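Nrps/pks (Streptomyces albus, PDB 4OPF) is a ketosynthase domain of the oxazolomycin NRPS/PKS assembly line, related to enzymes that condense acyl units, though its own condensing activity is uncertain. Local coordinates at residues Thr154-Ala166 with Gly332-Ile344. Residues are numbered along the deposited sequence; the frame is centred on the assembly and turned at random.
Sequences TVVDTACSSALVA and GHPQCAEGIAGVI
The His333 ring meets Cys160 edge-on and in its plane, CE1 lying 3.5 Å from Cys160 CB. ND1 of the ring accepts the backbone N-H of Gln335, 29° out of plane, which should help limit its rotation. The Glu338 carboxylate brings OE2 near the same CB and the thiol. Beside this cluster the backbones answer each other almost symmetrically: Cys160 CA points its hydrogen at Gln335 O (3.3 Å), and Cys336 CA does so at Ala159 O (3.4 Å). A buried water between the paired turns donates to Cys160 O and Cys336 O and accepts from Ala163 N and Gly339 N. Ser162 OG, set beside its own backbone N (chi1 -63°), accepts from Thr158 N at 2.7 Å and donates to Ala159 O at 2.6 Å, with Cys336 CB and SG alongside. With alanine in place of Ser162, Thr158 N is likely to lose its acceptor and Ala159 O its hydroxyl donor, leaving the turn less firmly tied. Asp157 OD1 takes Ala159 N and pairs with Arg114. The axes of segments 162-166 and 338-344 approach to 7.6 Å at 70°. Ala163 CB touches Ile340 CB, and Leu164 CD2 rests on Val343 CG2, with side chain-less Gly339 admitting Leu164 CG. Each 3-10 turn leading into a helix follows a positive-phi residue, Ala159 or Gln335, fitting the duplicated halves of the thiolase fold. Cys160 in TACSS and His333 in GH fit the ketosynthase active site, where the water joining both turns probably places Cys160 at the ring's edge, SG 4.8 Å from His333 NE2, beyond bonding distance.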
loop_
_atom_site.group_PDB
_atom_site.type_symbol
_atom_site.label_atom_id
_atom_site.label_comp_id
_atom_site.label_asym_id
_atom_site.label_seq_id
_atom_site.Cartn_x
_atom_site.Cartn_y
_atom_site.Cartn_z
ATOM N N THR A 154 6.814 0.831 2.427
ATOM C CA THR A 154 5.482 0.686 2.994
ATOM C C THR A 154 5.253 -0.638 3.690
ATOM O O THR A 154 5.797 -1.679 3.319
ATOM C CB THR A 154 4.364 0.857 1.902
ATOM O OG1 THR A 154 4.612 0.002 0.833
ATOM C CG2 THR A 154 4.357 2.258 1.285
ATOM N N VAL A 155 4.447 -0.588 4.722
ATOM C CA VAL A 155 4.069 -1.731 5.459
ATOM C C VAL A 155 2.559 -1.913 5.287
ATOM O O VAL A 155 1.808 -0.941 5.436
ATOM C CB VAL A 155 4.301 -1.539 6.970
ATOM C CG1 VAL A 155 3.820 -2.760 7.738
ATOM C CG2 VAL A 155 5.751 -1.334 7.277
ATOM N N VAL A 156 2.132 -3.165 5.121
ATOM C CA VAL A 156 0.718 -3.494 5.107
ATOM C C VAL A 156 0.387 -4.570 6.102
ATOM O O VAL A 156 1.122 -5.537 6.270
ATOM C CB VAL A 156 0.213 -3.871 3.702
ATOM C CG1 VAL A 156 0.300 -2.649 2.811
ATOM C CG2 VAL A 156 1.046 -4.933 3.077
ATOM N N ASP A 157 -0.748 -4.400 6.765
ATOM C CA ASP A 157 -1.274 -5.480 7.604
ATOM C C ASP A 157 -2.719 -5.888 7.190
ATOM O O ASP A 157 -3.661 -5.164 7.449
ATOM C CB ASP A 157 -1.232 -5.095 9.070
ATOM C CG ASP A 157 -1.846 -6.170 9.970
ATOM O OD1 ASP A 157 -2.238 -7.309 9.511
ATOM O OD2 ASP A 157 -1.877 -5.851 11.171
ATOM N N THR A 158 -2.835 -6.998 6.460
ATOM C CA THR A 158 -4.135 -7.549 6.067
ATOM C C THR A 158 -4.118 -8.999 6.496
ATOM O O THR A 158 -4.611 -9.881 5.792
ATOM C CB THR A 158 -4.392 -7.451 4.543
ATOM O OG1 THR A 158 -3.305 -8.008 3.824
ATOM C CG2 THR A 158 -4.586 -6.020 4.064
ATOM N N ALA A 159 -3.567 -9.232 7.683
ATOM C CA ALA A 159 -3.511 -10.559 8.319
ATOM C C ALA A 159 -2.775 -11.530 7.424
ATOM O O ALA A 159 -1.660 -11.194 6.939
ATOM C CB ALA A 159 -4.916 -11.039 8.712
ATOM N N CYS A 160 -3.370 -12.689 7.112
ATOM C CA CYS A 160 -2.615 -13.747 6.439
ATOM C C CYS A 160 -2.269 -13.397 5.008
ATOM O O CYS A 160 -1.310 -13.952 4.438
ATOM C CB CYS A 160 -3.379 -15.084 6.498
ATOM S SG CYS A 160 -4.937 -15.073 5.564
ATOM N N SER A 161 -3.012 -12.464 4.413
ATOM C CA SER A 161 -2.715 -12.041 3.045
ATOM C C SER A 161 -1.692 -10.887 2.950
ATOM O O SER A 161 -1.351 -10.487 1.863
ATOM C CB SER A 161 -3.990 -11.657 2.304
ATOM O OG SER A 161 -4.625 -10.615 3.003
ATOM N N SER A 162 -1.145 -10.443 4.062
ATOM C CA SER A 162 -0.299 -9.231 4.094
ATOM C C SER A 162 0.868 -9.308 3.106
ATOM O O SER A 162 1.118 -8.354 2.388
ATOM C CB SER A 162 0.271 -9.012 5.465
ATOM O OG SER A 162 -0.755 -8.789 6.409
ATOM N N ALA A 163 1.573 -10.422 3.080
ATOM C CA ALA A 163 2.745 -10.531 2.194
ATOM C C ALA A 163 2.401 -10.565 0.707
ATOM O O ALA A 163 3.163 -10.044 -0.121
ATOM C CB ALA A 163 3.599 -11.747 2.548
ATOM N N LEU A 164 1.276 -11.189 0.353
ATOM C CA LEU A 164 0.761 -11.108 -1.005
ATOM C C LEU A 164 0.254 -9.733 -1.365
ATOM O O LEU A 164 0.419 -9.277 -2.524
ATOM C CB LEU A 164 -0.340 -12.139 -1.269
ATOM C CG LEU A 164 0.057 -13.607 -1.232
ATOM C CD1 LEU A 164 -1.042 -14.474 -1.822
ATOM C CD2 LEU A 164 1.238 -13.808 -2.116
ATOM N N VAL A 165 -0.331 -9.026 -0.421
ATOM C CA VAL A 165 -0.716 -7.643 -0.712
ATOM C C VAL A 165 0.516 -6.786 -0.912
ATOM O O VAL A 165 0.579 -5.942 -1.819
ATOM C CB VAL A 165 -1.615 -7.094 0.408
ATOM C CG1 VAL A 165 -1.904 -5.638 0.217
ATOM C CG2 VAL A 165 -2.911 -7.883 0.425
ATOM N N ALA A 166 1.545 -7.016 -0.084
ATOM C CA ALA A 166 2.845 -6.293 -0.281
ATOM C C ALA A 166 3.436 -6.642 -1.655
ATOM O O ALA A 166 3.910 -5.790 -2.390
ATOM C CB ALA A 166 3.845 -6.694 0.846
ATOM N N GLY A 332 2.695 -24.763 10.631
ATOM C CA GLY A 332 1.609 -24.020 11.286
ATOM C C GLY A 332 1.157 -22.826 10.455
ATOM O O GLY A 332 1.422 -22.778 9.266
ATOM N N HIS A 333 0.505 -21.845 11.091
ATOM C CA HIS A 333 -0.040 -20.675 10.422
ATOM C C HIS A 333 0.795 -19.428 10.785
ATOM O O HIS A 333 0.604 -18.858 11.849
ATOM C CB HIS A 333 -1.489 -20.444 10.858
ATOM C CG HIS A 333 -2.234 -19.472 9.986
ATOM N ND1 HIS A 333 -1.624 -18.420 9.335
ATOM C CD2 HIS A 333 -3.547 -19.382 9.669
ATOM C CE1 HIS A 333 -2.518 -17.739 8.641
ATOM N NE2 HIS A 333 -3.698 -18.304 8.820
ATOM N N PRO A 334 1.715 -18.992 9.906
ATOM C CA PRO A 334 2.595 -17.852 10.237
ATOM C C PRO A 334 1.986 -16.461 10.071
ATOM O O PRO A 334 2.726 -15.512 9.844
ATOM C CB PRO A 334 3.798 -18.030 9.298
ATOM C CG PRO A 334 3.441 -19.094 8.334
ATOM C CD PRO A 334 2.022 -19.566 8.589
ATOM N N GLN A 335 0.675 -16.340 10.230
ATOM C CA GLN A 335 -0.047 -15.077 10.183
ATOM C C GLN A 335 0.415 -14.172 8.997
ATOM O O GLN A 335 0.297 -14.578 7.843
ATOM C CB GLN A 335 0.082 -14.382 11.539
ATOM C CG GLN A 335 0.016 -15.333 12.719
ATOM C CD GLN A 335 -1.392 -15.797 13.004
ATOM O OE1 GLN A 335 -2.297 -14.974 13.155
ATOM N NE2 GLN A 335 -1.594 -17.125 13.089
ATOM N N CYS A 336 1.015 -12.988 9.257
ATOM C CA CYS A 336 1.412 -12.052 8.160
ATOM C C CYS A 336 2.451 -12.627 7.247
ATOM O O CYS A 336 2.591 -12.228 6.130
ATOM C CB CYS A 336 1.872 -10.661 8.728
ATOM S SG CYS A 336 0.502 -9.794 9.585
ATOM N N ALA A 337 3.241 -13.545 7.736
ATOM C CA ALA A 337 4.185 -14.226 6.876
ATOM C C ALA A 337 3.616 -15.447 6.089
ATOM O O ALA A 337 4.383 -16.166 5.436
ATOM C CB ALA A 337 5.363 -14.694 7.737
ATOM N N GLU A 338 2.321 -15.728 6.181
ATOM C CA GLU A 338 1.766 -16.980 5.578
ATOM C C GLU A 338 1.954 -16.964 4.087
ATOM O O GLU A 338 2.358 -18.001 3.473
ATOM C CB GLU A 338 0.250 -17.185 5.896
ATOM C CG GLU A 338 -0.436 -18.375 5.171
ATOM C CD GLU A 338 -1.380 -17.972 4.015
ATOM O OE1 GLU A 338 -0.929 -17.857 2.851
ATOM O OE2 GLU A 338 -2.599 -17.793 4.243
ATOM N N GLY A 339 1.595 -15.830 3.490
ATOM C CA GLY A 339 1.708 -15.701 2.070
ATOM C C GLY A 339 3.141 -15.866 1.625
ATOM O O GLY A 339 3.403 -16.383 0.531
ATOM N N ILE A 340 4.089 -15.396 2.445
ATOM C CA ILE A 340 5.454 -15.363 1.960
ATOM C C ILE A 340 6.014 -16.783 2.094
ATOM O O ILE A 340 6.813 -17.167 1.275
ATOM C CB ILE A 340 6.378 -14.278 2.638
ATOM C CG1 ILE A 340 7.615 -14.063 1.775
ATOM C CG2 ILE A 340 6.843 -14.697 3.984
ATOM C CD1 ILE A 340 7.270 -13.267 0.554
ATOM N N ALA A 341 5.603 -17.541 3.099
ATOM C CA ALA A 341 5.965 -18.953 3.197
ATOM C C ALA A 341 5.470 -19.783 2.014
ATOM O O ALA A 341 6.202 -20.608 1.463
ATOM C CB ALA A 341 5.443 -19.535 4.474
ATOM N N GLY A 342 4.252 -19.495 1.581
ATOM C CA GLY A 342 3.679 -20.093 0.428
ATOM C C GLY A 342 4.355 -19.723 -0.853
ATOM O O GLY A 342 4.600 -20.591 -1.660
ATOM N N VAL A 343 4.689 -18.443 -1.052
ATOM C CA VAL A 343 5.352 -18.025 -2.252
ATOM C C VAL A 343 6.738 -18.638 -2.322
ATOM O O VAL A 343 7.128 -19.121 -3.363
ATOM C CB VAL A 343 5.403 -16.481 -2.335
ATOM C CG1 VAL A 343 6.377 -15.991 -3.395
ATOM C CG2 VAL A 343 3.995 -15.944 -2.643
ATOM N N ILE A 344 7.469 -18.658 -1.218
ATOM C CA ILE A 344 8.841 -19.214 -1.215
ATOM C C ILE A 344 8.808 -20.740 -1.511
ATOM O O ILE A 344 9.601 -21.232 -2.325
ATOM C CB ILE A 344 9.575 -18.898 0.108
ATOM C CG1 ILE A 344 9.885 -17.376 0.132
ATOM C CG2 ILE A 344 10.854 -19.712 0.268
ATOM C CD1 ILE A 344 10.464 -16.874 1.427
HETATM O O HOH W 1 1.126 -13.152 4.089
#